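Putative Chlorite dismutase TA0507 (Thermoplasma acidophilum, PDB 3DTZ) is of unknown function but belongs to the chlorite dismutase family and probably binds heme, with a possible oxidoreductase role. Local coordinates at residues D[64-69]-D[80-85]; D[134-139]-D[231-236]. All coordinates share one frame; numbering follows the deposited sequence.

Contact 1 (D[64-69]-D[80-85]); sequences YINFHI and IFWYSS
Asn66 reaches over Trp82 and meets Ser84 with the two ends of one amide. Its CG sits between the backbone N and the carbonyl carbon (chi1 72°), and this turns the amide across the neighbouring strand. ND2 lies over one face of the indole, 3.5 Å from Trp82 CH2, with the amide nearly perpendicular to the ring. At the other end Ser84 OG donates to Asn66 OD1 at 2.5 Å; the same hydroxyl also bonds Tyr116 OH and Thr26 OG1, which probably holds the amide in this rotation. His68 lies alongside Trp82 and brings its ring edge, CD2, to 3.8 Å from Trp82 CE3. On the opposite face of the sheet Phe67, with CG anti to the nitrogen (chi1 168°), runs beside Phe81, Phe67 CE1 to Phe81 CD1 3.7 Å. Tyr83 CB touches the Phe67 ring at its edge, near its plane. Ile65 and Asn66 together face Ser84 in a classic beta bulge: Ile65 N bonds Ser84 O, and Ser84 N bonds Asn66 O. Regular pairing resumes at Phe67-Tyr83 and at His68-Trp82, where His68 N meets Trp82 O at 2.9 Å. With strand axes at 171°, this is an antiparallel beta hairpin; the face of Phe67, Phe81 and Tyr83 is covered by helices 41-60 (Phe58) and 88-102, as in the ferredoxin-like alpha+beta halves of chlorite dismutase-family proteins.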
ATOM      1  N   TYR D  64     -32.185  -5.222 -13.944  1.00 16.67           N
ATOM      2  CA  TYR D  64     -31.589  -4.911 -12.635  1.00 16.34           C
ATOM      3  C   TYR D  64     -32.572  -5.256 -11.533  1.00 16.13           C
ATOM      4  O   TYR D  64     -33.635  -4.643 -11.422  1.00 16.47           O
ATOM      5  CB  TYR D  64     -31.111  -3.463 -12.521  1.00 16.50           C
ATOM      6  CG  TYR D  64     -30.008  -3.168 -13.520  1.00 16.35           C
ATOM      7  CD1 TYR D  64     -28.753  -3.800 -13.413  1.00 14.63           C
ATOM      8  CD2 TYR D  64     -30.217  -2.281 -14.565  1.00 15.51           C
ATOM      9  CE1 TYR D  64     -27.738  -3.533 -14.336  1.00 13.85           C
ATOM     10  CE2 TYR D  64     -29.234  -2.020 -15.492  1.00 14.62           C
ATOM     11  CZ  TYR D  64     -27.999  -2.643 -15.383  1.00 15.87           C
ATOM     12  OH  TYR D  64     -27.041  -2.385 -16.332  1.00 18.50           O
ATOM     13  N   ILE D  65     -32.183  -6.233 -10.722  1.00 15.18           N
ATOM     14  CA  ILE D  65     -33.013  -6.728  -9.624  1.00 15.45           C
ATOM     15  C   ILE D  65     -33.114  -5.696  -8.478  1.00 14.40           C
ATOM     16  O   ILE D  65     -34.218  -5.440  -7.946  1.00 15.12           O
ATOM     17  CB  ILE D  65     -32.508  -8.108  -9.147  1.00 14.91           C
ATOM     18  CG1 ILE D  65     -32.654  -9.115 -10.320  1.00 16.71           C
ATOM     19  CG2 ILE D  65     -33.257  -8.550  -7.842  1.00 16.18           C
ATOM     20  CD1 ILE D  65     -31.987 -10.501 -10.113  1.00 16.45           C
ATOM     21  N   ASN D  66     -31.976  -5.074  -8.143  1.00 14.21           N
ATOM     22  CA  ASN D  66     -31.962  -3.978  -7.182  1.00 12.72           C
ATOM     23  C   ASN D  66     -30.875  -2.969  -7.538  1.00 13.28           C
ATOM     24  O   ASN D  66     -29.938  -3.269  -8.316  1.00 12.48           O
ATOM     25  CB  ASN D  66     -31.857  -4.479  -5.703  1.00 13.45           C
ATOM     26  CG  ASN D  66     -30.486  -5.035  -5.348  1.00 15.25           C
ATOM     27  OD1 ASN D  66     -29.752  -5.534  -6.202  1.00 15.59           O
ATOM     28  ND2 ASN D  66     -30.125  -4.929  -4.073  1.00 17.09           N
ATOM     29  N   PHE D  67     -31.063  -1.760  -7.001  1.00 13.67           N
ATOM     30  CA  PHE D  67     -30.033  -0.714  -7.079  1.00 13.56           C
ATOM     31  C   PHE D  67     -30.291   0.221  -5.910  1.00 13.25           C
ATOM     32  O   PHE D  67     -31.385   0.798  -5.781  1.00 12.84           O
ATOM     33  CB  PHE D  67     -30.126   0.086  -8.384  1.00 14.02           C
ATOM     34  CG  PHE D  67     -29.279   1.319  -8.364  1.00 14.48           C
ATOM     35  CD1 PHE D  67     -27.888   1.196  -8.382  1.00 14.11           C
ATOM     36  CD2 PHE D  67     -29.853   2.575  -8.229  1.00 15.64           C
ATOM     37  CE1 PHE D  67     -27.054   2.336  -8.328  1.00 15.98           C
ATOM     38  CE2 PHE D  67     -29.038   3.731  -8.177  1.00 16.32           C
ATOM     39  CZ  PHE D  67     -27.657   3.606  -8.228  1.00 15.17           C
ATOM     40  N   HIS D  68     -29.304   0.347  -5.035  1.00 13.54           N
ATOM     41  CA  HIS D  68     -29.430   1.235  -3.873  1.00 14.33           C
ATOM     42  C   HIS D  68     -28.158   2.084  -3.735  1.00 14.45           C
ATOM     43  O   HIS D  68     -27.070   1.611  -4.037  1.00 14.95           O
ATOM     44  CB  HIS D  68     -29.669   0.429  -2.593  1.00 14.76           C
ATOM     45  CG  HIS D  68     -30.866  -0.477  -2.668  1.00 16.21           C
ATOM     46  ND1 HIS D  68     -32.137  -0.002  -2.902  1.00 20.61           N
ATOM     47  CD2 HIS D  68     -30.988  -1.819  -2.515  1.00 17.40           C
ATOM     48  CE1 HIS D  68     -32.988  -1.018  -2.937  1.00 20.58           C
ATOM     49  NE2 HIS D  68     -32.313  -2.131  -2.712  1.00 19.43           N
ATOM     50  N   ILE D  69     -28.326   3.298  -3.228  1.00 14.19           N
ATOM     51  CA  ILE D  69     -27.202   4.215  -3.001  1.00 14.99           C
ATOM     52  C   ILE D  69     -27.073   4.402  -1.475  1.00 14.01           C
ATOM     53  O   ILE D  69     -28.099   4.467  -0.793  1.00 13.10           O
ATOM     54  CB  ILE D  69     -27.443   5.592  -3.698  1.00 15.78           C
ATOM     55  CG1 ILE D  69     -27.778   5.379  -5.183  1.00 15.51           C
ATOM     56  CG2 ILE D  69     -26.159   6.440  -3.568  1.00 16.88           C
ATOM     57  CD1 ILE D  69     -28.278   6.619  -5.909  1.00 15.68           C
ATOM     58  N   ILE D  80     -21.661   4.848  -1.842  1.00 13.32           N
ATOM     59  CA  ILE D  80     -21.555   3.408  -2.142  1.00 14.43           C
ATOM     60  C   ILE D  80     -22.772   3.042  -2.976  1.00 14.47           C
ATOM     61  O   ILE D  80     -23.874   3.489  -2.677  1.00 14.36           O
ATOM     62  CB  ILE D  80     -21.587   2.564  -0.845  1.00 14.58           C
ATOM     63  CG1 ILE D  80     -20.463   2.996   0.106  1.00 15.75           C
ATOM     64  CG2 ILE D  80     -21.487   1.031  -1.166  1.00 14.54           C
ATOM     65  CD1 ILE D  80     -20.766   2.698   1.639  1.00 16.93           C
ATOM     66  N   PHE D  81     -22.546   2.262  -4.035  1.00 14.51           N
ATOM     67  CA  PHE D  81     -23.589   1.752  -4.920  1.00 14.32           C
ATOM     68  C   PHE D  81     -23.657   0.231  -4.767  1.00 13.75           C
ATOM     69  O   PHE D  81     -22.630  -0.437  -4.728  1.00 14.51           O
ATOM     70  CB  PHE D  81     -23.209   2.063  -6.394  1.00 15.15           C
ATOM     71  CG  PHE D  81     -23.162   3.537  -6.714  1.00 16.73           C
ATOM     72  CD1 PHE D  81     -24.354   4.276  -6.791  1.00 16.36           C
ATOM     73  CD2 PHE D  81     -21.945   4.194  -6.917  1.00 16.62           C
ATOM     74  CE1 PHE D  81     -24.337   5.648  -7.076  1.00 17.44           C
ATOM     75  CE2 PHE D  81     -21.914   5.584  -7.192  1.00 15.81           C
ATOM     76  CZ  PHE D  81     -23.120   6.298  -7.294  1.00 15.68           C
ATOM     77  N   TRP D  82     -24.859  -0.317  -4.736  1.00 14.19           N
ATOM     78  CA  TRP D  82     -25.049  -1.765  -4.722  1.00 13.97           C
ATOM     79  C   TRP D  82     -26.118  -2.115  -5.774  1.00 12.96           C
ATOM     80  O   TRP D  82     -27.181  -1.532  -5.773  1.00 13.88           O
ATOM     81  CB  TRP D  82     -25.511  -2.204  -3.335  1.00 14.39           C
ATOM     82  CG  TRP D  82     -25.910  -3.646  -3.200  1.00 14.17           C
ATOM     83  CD1 TRP D  82     -25.350  -4.739  -3.849  1.00 13.70           C
ATOM     84  CD2 TRP D  82     -26.943  -4.161  -2.350  1.00 13.86           C
ATOM     85  NE1 TRP D  82     -26.001  -5.900  -3.451  1.00 14.05           N
ATOM     86  CE2 TRP D  82     -26.966  -5.577  -2.524  1.00 13.77           C
ATOM     87  CE3 TRP D  82     -27.847  -3.566  -1.437  1.00 14.36           C
ATOM     88  CZ2 TRP D  82     -27.854  -6.415  -1.810  1.00 13.69           C
ATOM     89  CZ3 TRP D  82     -28.742  -4.398  -0.726  1.00 14.85           C
ATOM     90  CH2 TRP D  82     -28.758  -5.815  -0.944  1.00 15.41           C
ATOM     91  N   TYR D  83     -25.832  -3.062  -6.665  1.00 13.39           N
ATOM     92  CA  TYR D  83     -26.868  -3.489  -7.639  1.00 12.79           C
ATOM     93  C   TYR D  83     -26.659  -4.950  -8.013  1.00 13.28           C
ATOM     94  O   TYR D  83     -25.534  -5.476  -7.854  1.00 11.93           O
ATOM     95  CB  TYR D  83     -26.846  -2.621  -8.914  1.00 12.39           C
ATOM     96  CG  TYR D  83     -25.495  -2.494  -9.555  1.00 14.39           C
ATOM     97  CD1 TYR D  83     -25.051  -3.424 -10.501  1.00 13.73           C
ATOM     98  CD2 TYR D  83     -24.619  -1.472  -9.160  1.00 14.26           C
ATOM     99  CE1 TYR D  83     -23.758  -3.290 -11.078  1.00 13.59           C
ATOM    100  CE2 TYR D  83     -23.369  -1.339  -9.714  1.00 14.52           C
ATOM    101  CZ  TYR D  83     -22.946  -2.241 -10.666  1.00 14.33           C
ATOM    102  OH  TYR D  83     -21.676  -2.084 -11.169  1.00 17.39           O
ATOM    103  N   SER D  84     -27.711  -5.565  -8.555  1.00 13.25           N
ATOM    104  CA  SER D  84     -27.720  -7.009  -8.850  1.00 13.40           C
ATOM    105  C   SER D  84     -28.471  -7.297 -10.151  1.00 13.62           C
ATOM    106  O   SER D  84     -29.402  -6.582 -10.484  1.00 11.86           O
ATOM    107  CB  SER D  84     -28.364  -7.794  -7.701  1.00 13.73           C
ATOM    108  OG  SER D  84     -27.949  -7.309  -6.426  1.00 15.57           O
ATOM    109  N   SER D  85     -28.077  -8.362 -10.852  1.00 13.41           N
ATOM    110  CA  SER D  85     -28.728  -8.784 -12.105  1.00 13.73           C
ATOM    111  C   SER D  85     -28.296 -10.208 -12.442  1.00 14.25           C
ATOM    112  O   SER D  85     -27.191 -10.594 -12.120  1.00 14.97           O
ATOM    113  CB  SER D  85     -28.279  -7.905 -13.284  1.00 13.44           C
ATOM    114  OG  SER D  85     -28.931  -8.308 -14.510  1.00 14.70           O
TER

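Contact 2 (D[134-139]-D[231-236]); sequences LPPLRY and GRLVDA
Gly231 touches Tyr139 through its carbonyl: O receives a CA-H...O contact from Tyr139 CA at 3.2 Å and lies at the edge of the tyrosine ring, near its plane. Next, Arg232 forms with Tyr139 an antiparallel non-hydrogen-bonded pair. Its chain bends at chi2 (75°), which brings the aliphatic part alongside that of Arg138, Arg232 CD to Arg138 CG 3.6 Å, and lets the two arginines run side by side. Their guanidinium groups stack, centres 4.0 Å apart and planes 20° from parallel, with Arg138 NH1 over the middle of the Arg232 group, 3.4 Å from Arg232 CZ. Arg138 CG also lies over one face of the Tyr139 ring, offset toward its rim. At Leu233 the backbone takes over: its N donates to Arg138 O at 2.8 Å, a nearly straight bond (170° at the hydrogen), although the donor is tilted from the carbonyl plane. The leucine side chain then crosses Pro136 at about a right angle, and both methyls, CD1 and CD2, touch Pro136 CG, each at 3.6 Å. Two like charges stacked so closely would be expected to repel, though Arg138 is open to solvent, which probably screens the charge. Arg232 NH1 forms a salt bridge with Asp89 of the second subunit, whose carboxylate probably offsets part of the cost, consistent with the arginine pair being settled in part by the subunit interface.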
ATOM      1  N   LEU D 134     -37.241  -6.384  -1.653  1.00 17.46           N
ATOM      2  CA  LEU D 134     -37.860  -5.684  -0.513  1.00 18.59           C
ATOM      3  C   LEU D 134     -37.285  -4.267  -0.375  1.00 19.06           C
ATOM      4  O   LEU D 134     -36.136  -4.032  -0.733  1.00 17.77           O
ATOM      5  CB  LEU D 134     -37.622  -6.460   0.783  1.00 19.09           C
ATOM      6  CG  LEU D 134     -38.198  -7.873   0.912  1.00 20.36           C
ATOM      7  CD1 LEU D 134     -37.638  -8.563   2.150  1.00 21.15           C
ATOM      8  CD2 LEU D 134     -39.729  -7.870   0.961  1.00 20.81           C
ATOM      9  N   PRO D 135     -38.074  -3.324   0.154  1.00 19.97           N
ATOM     10  CA  PRO D 135     -37.486  -2.001   0.380  1.00 20.81           C
ATOM     11  C   PRO D 135     -36.296  -2.125   1.327  1.00 20.39           C
ATOM     12  O   PRO D 135     -36.391  -2.857   2.322  1.00 20.17           O
ATOM     13  CB  PRO D 135     -38.624  -1.212   1.044  1.00 20.95           C
ATOM     14  CG  PRO D 135     -39.866  -1.918   0.630  1.00 21.72           C
ATOM     15  CD  PRO D 135     -39.488  -3.380   0.562  1.00 20.61           C
ATOM     16  N   PRO D 136     -35.169  -1.474   0.992  1.00 20.64           N
ATOM     17  CA  PRO D 136     -33.966  -1.695   1.755  1.00 19.43           C
ATOM     18  C   PRO D 136     -34.034  -1.171   3.183  1.00 18.17           C
ATOM     19  O   PRO D 136     -34.788  -0.232   3.471  1.00 17.68           O
ATOM     20  CB  PRO D 136     -32.871  -0.955   0.942  1.00 20.43           C
ATOM     21  CG  PRO D 136     -33.610   0.078   0.196  1.00 20.79           C
ATOM     22  CD  PRO D 136     -34.961  -0.511  -0.110  1.00 21.35           C
ATOM     23  N   LEU D 137     -33.240  -1.786   4.058  1.00 17.67           N
ATOM     24  CA  LEU D 137     -33.089  -1.342   5.444  1.00 17.25           C
ATOM     25  C   LEU D 137     -32.164  -0.117   5.487  1.00 17.01           C
ATOM     26  O   LEU D 137     -31.532   0.224   4.482  1.00 17.54           O
ATOM     27  CB  LEU D 137     -32.559  -2.482   6.326  1.00 16.40           C
ATOM     28  CG  LEU D 137     -33.426  -3.744   6.306  1.00 17.02           C
ATOM     29  CD1 LEU D 137     -32.982  -4.683   7.403  1.00 15.92           C
ATOM     30  CD2 LEU D 137     -34.940  -3.416   6.468  1.00 15.60           C
ATOM     31  N   ARG D 138     -32.107   0.543   6.642  1.00 16.12           N
ATOM     32  CA  ARG D 138     -31.492   1.853   6.741  1.00 17.20           C
ATOM     33  C   ARG D 138     -29.963   1.803   6.560  1.00 15.76           C
ATOM     34  O   ARG D 138     -29.373   2.783   6.115  1.00 15.52           O
ATOM     35  CB  ARG D 138     -31.818   2.481   8.099  1.00 16.71           C
ATOM     36  CG  ARG D 138     -30.986   3.739   8.445  1.00 18.81           C
ATOM     37  CD  ARG D 138     -31.426   4.365   9.767  1.00 21.43           C
ATOM     38  NE  ARG D 138     -32.680   5.086   9.552  1.00 30.59           N
ATOM     39  CZ  ARG D 138     -32.895   6.377   9.817  1.00 32.92           C
ATOM     40  NH1 ARG D 138     -31.967   7.150  10.382  1.00 32.38           N
ATOM     41  NH2 ARG D 138     -34.090   6.889   9.553  1.00 35.47           N
ATOM     42  N   TYR D 139     -29.346   0.681   6.917  1.00 14.82           N
ATOM     43  CA  TYR D 139     -27.887   0.537   6.823  1.00 15.18           C
ATOM     44  C   TYR D 139     -27.474  -0.672   5.982  1.00 15.29           C
ATOM     45  O   TYR D 139     -28.250  -1.616   5.795  1.00 15.13           O
ATOM     46  CB  TYR D 139     -27.239   0.398   8.210  1.00 15.94           C
ATOM     47  CG  TYR D 139     -27.590   1.511   9.140  1.00 17.02           C
ATOM     48  CD1 TYR D 139     -26.938   2.743   9.052  1.00 18.88           C
ATOM     49  CD2 TYR D 139     -28.591   1.342  10.093  1.00 18.59           C
ATOM     50  CE1 TYR D 139     -27.285   3.805   9.922  1.00 20.14           C
ATOM     51  CE2 TYR D 139     -28.928   2.358  10.967  1.00 18.04           C
ATOM     52  CZ  TYR D 139     -28.285   3.584  10.874  1.00 19.22           C
ATOM     53  OH  TYR D 139     -28.654   4.583  11.744  1.00 21.48           O
ATOM     54  N   GLY D 231     -22.668   1.789   5.193  1.00 15.30           N
ATOM     55  CA  GLY D 231     -23.433   2.807   4.502  1.00 14.53           C
ATOM     56  C   GLY D 231     -24.790   3.094   5.131  1.00 14.84           C
ATOM     57  O   GLY D 231     -25.365   2.246   5.833  1.00 14.60           O
ATOM     58  N   ARG D 232     -25.281   4.308   4.879  1.00 13.38           N
ATOM     59  CA  ARG D 232     -26.594   4.759   5.342  1.00 13.82           C
ATOM     60  C   ARG D 232     -27.422   4.991   4.072  1.00 13.98           C
ATOM     61  O   ARG D 232     -27.007   5.750   3.185  1.00 14.39           O
ATOM     62  CB  ARG D 232     -26.447   6.042   6.169  1.00 13.89           C
ATOM     63  CG  ARG D 232     -27.750   6.901   6.303  1.00 16.01           C
ATOM     64  CD  ARG D 232     -28.778   6.341   7.243  1.00 18.82           C
ATOM     65  NE  ARG D 232     -29.935   7.251   7.199  1.00 23.10           N
ATOM     66  CZ  ARG D 232     -30.060   8.386   7.893  1.00 26.52           C
ATOM     67  NH1 ARG D 232     -29.143   8.763   8.782  1.00 26.48           N
ATOM     68  NH2 ARG D 232     -31.143   9.136   7.719  1.00 25.70           N
ATOM     69  N   LEU D 233     -28.533   4.273   3.946  1.00 14.08           N
ATOM     70  CA  LEU D 233     -29.381   4.379   2.755  1.00 14.27           C
ATOM     71  C   LEU D 233     -29.740   5.843   2.418  1.00 14.73           C
ATOM     72  O   LEU D 233     -30.142   6.630   3.305  1.00 14.31           O
ATOM     73  CB  LEU D 233     -30.684   3.561   2.954  1.00 14.50           C
ATOM     74  CG  LEU D 233     -31.622   3.490   1.756  1.00 14.56           C
ATOM     75  CD1 LEU D 233     -31.012   2.594   0.651  1.00 14.89           C
ATOM     76  CD2 LEU D 233     -32.957   2.958   2.254  1.00 16.20           C
ATOM     77  N   VAL D 234     -29.658   6.188   1.128  1.00 14.55           N
ATOM     78  CA  VAL D 234     -29.991   7.541   0.673  1.00 15.16           C
ATOM     79  C   VAL D 234     -30.704   7.499  -0.694  1.00 16.40           C
ATOM     80  O   VAL D 234     -30.390   6.677  -1.547  1.00 15.85           O
ATOM     81  CB  VAL D 234     -28.713   8.446   0.593  1.00 14.78           C
ATOM     82  CG1 VAL D 234     -27.756   7.956  -0.487  1.00 16.15           C
ATOM     83  CG2 VAL D 234     -29.117   9.952   0.390  1.00 14.55           C
ATOM     84  N   ASP D 235     -31.699   8.357  -0.859  1.00 17.27           N
ATOM     85  CA  ASP D 235     -32.352   8.473  -2.165  0.50 18.23           C
ATOM     86  C   ASP D 235     -31.470   9.298  -3.112  1.00 18.16           C
ATOM     87  O   ASP D 235     -30.756  10.217  -2.689  1.00 18.35           O
ATOM     88  CB  ASP D 235     -33.762   9.055  -2.031  0.50 18.66           C
ATOM     89  CG  ASP D 235     -34.727   8.109  -1.305  0.50 20.73           C
ATOM     90  OD1 ASP D 235     -34.615   6.869  -1.447  0.50 23.19           O
ATOM     91  OD2 ASP D 235     -35.607   8.608  -0.585  0.50 21.59           O
ATOM     92  N   ALA D 236     -31.482   8.934  -4.396  1.00 17.99           N
ATOM     93  CA  ALA D 236     -30.674   9.634  -5.430  1.00 18.43           C
ATOM     94  C   ALA D 236     -30.825  11.172  -5.393  1.00 17.89           C
ATOM     95  O   ALA D 236     -29.841  11.900  -5.502  1.00 17.47           O
ATOM     96  CB  ALA D 236     -31.068   9.112  -6.832  1.00 19.14           C
TER

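How the contacts relate
Both contacts reach the same antiparallel sheet, and strand 64-72 joins them: 64-69 pairs with 80-85 in contact 1, while the strand's later part lies beside 229-234 of contact 2. The junction is direct, with Ile69 O and Val234 N 3.0 Å apart, a probable hydrogen bond, and His68 CE1 packed on Pro136 CG at 3.4 Å. Contact 1 is buried, a hairpin with a bulge near its Ile65 end, built of aromatic packing and a serine-asparagine bond, untouched by other subunits. Contact 2 is smaller (342 against 629 Å²) and only partly buried; it ties a loop to a strand 92 residues away, with stacked guanidiniums at the subunit boundary. Their centres are about 11 Å apart.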